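Local coordinates for protein Dr hemagglutinin structural subunit (PDB 1UT1) that forms the fimbrial adhesin subunit of uropathogenic Escherichia coli, mediating adherence to the upper urinary tract by binding the Dr blood group antigen, at residues D72-G77 against T104-F109. The protein carries 3 engineered substitutions. Numbering follows the deposited sequence.
Sequences DNFEQG and TDNGVF
Phe74 lays its ring on Gly107, the third residue of the type I' turn Asp105-Val108 that joins strands 102-105 and 108-111 of this all-beta fimbrial adhesin as a hairpin. Two backbone hydrogen bonds close that turn, Asp105 N to Val108 O (2.8 Å) and Val108 N to Asp105 O (3.0 Å). Just ahead of Phe74, Asn73 packs on Leu139 and Thr140 of strand 135-147 and is backbone hydrogen-bonded to Phe80 of strand 78-83. The first side-chain bond of Phe74 points toward the hairpin, and with CG between the backbone N and the carbonyl carbon (chi1 70°) the ring is swung so that the centre of one face lies over Gly107 CA. This is a CH-pi contact, with CA 3.3 Å from the centroid and only 14° off the ring normal. With no side chain at Gly107, the ring face rests directly on the backbone. The ring also touches Lys68 and Ala69 of strand 64-69; Ala69 is backbone hydrogen-bonded to Gly107. Glu75, whose side chain leaves the backbone away from the hairpin, forms a salt bridge through OE2 with Lys89 NZ. At Gly77 the chain returns to the turn: its O approaches Thr104 CG2 loosely (4.1 Å), and a water links the segments, accepting from Gly77 N at 3.2 Å and donating to Asn106 OD1. The Asn106 backbone O lies obliquely against the ring, 3.2 Å from Phe74 CE1.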
# COMPACT_ATOMS: atom_id res chain seq x y z
N ASP A 72 -2.15 -15.77 -9.85
CA ASP A 72 -2.02 -16.56 -8.63
C ASP A 72 -3.34 -16.90 -7.95
O ASP A 72 -3.34 -17.53 -6.87
CB ASP A 72 -1.06 -15.89 -7.66
CG ASP A 72 0.39 -15.96 -8.13
OD1 ASP A 72 0.71 -16.91 -8.88
OD2 ASP A 72 1.18 -15.06 -7.77
N ASN A 73 -4.45 -16.43 -8.52
CA ASN A 73 -5.77 -16.60 -7.87
C ASN A 73 -6.70 -17.57 -8.60
O ASN A 73 -7.90 -17.63 -8.30
CB ASN A 73 -6.50 -15.25 -7.76
CG ASN A 73 -5.94 -14.37 -6.67
OD1 ASN A 73 -5.78 -14.79 -5.50
ND2 ASN A 73 -5.65 -13.16 -7.02
N PHE A 74 -6.20 -18.23 -9.63
CA PHE A 74 -7.02 -19.17 -10.36
C PHE A 74 -6.24 -20.37 -10.89
O PHE A 74 -5.06 -20.26 -11.26
CB PHE A 74 -7.80 -18.49 -11.50
CG PHE A 74 -6.93 -18.04 -12.65
CD1 PHE A 74 -6.83 -18.81 -13.79
CD2 PHE A 74 -6.34 -16.78 -12.64
CE1 PHE A 74 -6.04 -18.39 -14.87
CE2 PHE A 74 -5.59 -16.35 -13.72
CZ PHE A 74 -5.41 -17.18 -14.83
N GLU A 75 -6.96 -21.47 -10.99
CA GLU A 75 -6.45 -22.68 -11.61
C GLU A 75 -7.60 -23.64 -11.88
O GLU A 75 -8.44 -23.87 -11.01
CB GLU A 75 -5.47 -23.36 -10.68
CG GLU A 75 -4.10 -23.56 -11.29
CD GLU A 75 -3.15 -24.20 -10.32
OE1 GLU A 75 -1.94 -23.86 -10.34
OE2 GLU A 75 -3.63 -24.98 -9.47
N GLN A 76 -7.60 -24.25 -13.06
CA GLN A 76 -8.54 -25.32 -13.34
C GLN A 76 -9.98 -24.89 -13.08
O GLN A 76 -10.73 -25.57 -12.40
CB GLN A 76 -8.16 -26.54 -12.45
CG GLN A 76 -9.30 -27.49 -12.05
CD GLN A 76 -9.55 -27.50 -10.53
OE1 GLN A 76 -8.94 -26.73 -9.79
NE2 GLN A 76 -10.42 -28.39 -10.10
N GLY A 77 -10.37 -23.75 -13.66
CA GLY A 77 -11.74 -23.25 -13.54
C GLY A 77 -12.15 -22.87 -12.11
O GLY A 77 -13.31 -22.60 -11.86
N THR A 104 -17.18 -18.36 -16.51
CA THR A 104 -15.79 -18.43 -16.09
C THR A 104 -14.93 -19.08 -17.20
O THR A 104 -15.28 -20.15 -17.73
CB THR A 104 -15.65 -19.29 -14.80
OG1 THR A 104 -16.30 -18.63 -13.71
CG2 THR A 104 -14.19 -19.51 -14.45
N ASP A 105 -13.86 -18.40 -17.60
CA ASP A 105 -12.96 -18.92 -18.63
C ASP A 105 -11.52 -18.61 -18.25
O ASP A 105 -11.09 -17.47 -18.38
CB ASP A 105 -13.24 -18.27 -19.98
CG ASP A 105 -12.66 -19.05 -21.15
OD1 ASP A 105 -13.33 -19.13 -22.20
OD2 ASP A 105 -11.58 -19.66 -20.98
N ASN A 106 -10.80 -19.61 -17.73
CA ASN A 106 -9.37 -19.46 -17.45
C ASN A 106 -9.00 -18.18 -16.67
O ASN A 106 -8.16 -17.40 -17.11
CB ASN A 106 -8.60 -19.46 -18.78
CG ASN A 106 -7.14 -19.83 -18.61
OD1 ASN A 106 -6.81 -20.83 -17.96
ND2 ASN A 106 -6.25 -19.02 -19.18
N GLY A 107 -9.64 -17.95 -15.53
CA GLY A 107 -9.29 -16.80 -14.68
C GLY A 107 -10.11 -15.54 -14.98
O GLY A 107 -10.03 -14.56 -14.24
N VAL A 108 -10.89 -15.57 -16.07
CA VAL A 108 -11.73 -14.44 -16.42
C VAL A 108 -13.18 -14.75 -16.10
O VAL A 108 -13.71 -15.83 -16.43
CB VAL A 108 -11.58 -14.07 -17.93
CG1 VAL A 108 -12.48 -12.85 -18.28
CG2 VAL A 108 -10.07 -13.80 -18.28
N PHE A 109 -13.84 -13.81 -15.42
CA PHE A 109 -15.25 -13.94 -15.09
C PHE A 109 -15.95 -12.86 -15.91
O PHE A 109 -15.75 -11.67 -15.67
CB PHE A 109 -15.43 -13.73 -13.57
CG PHE A 109 -16.83 -13.97 -13.07
CD1 PHE A 109 -17.33 -15.29 -12.95
CD2 PHE A 109 -17.65 -12.89 -12.67
CE1 PHE A 109 -18.65 -15.51 -12.47
CE2 PHE A 109 -18.95 -13.11 -12.19
CZ PHE A 109 -19.41 -14.43 -12.02
O HOH W 1 -8.68 -22.72 -16.19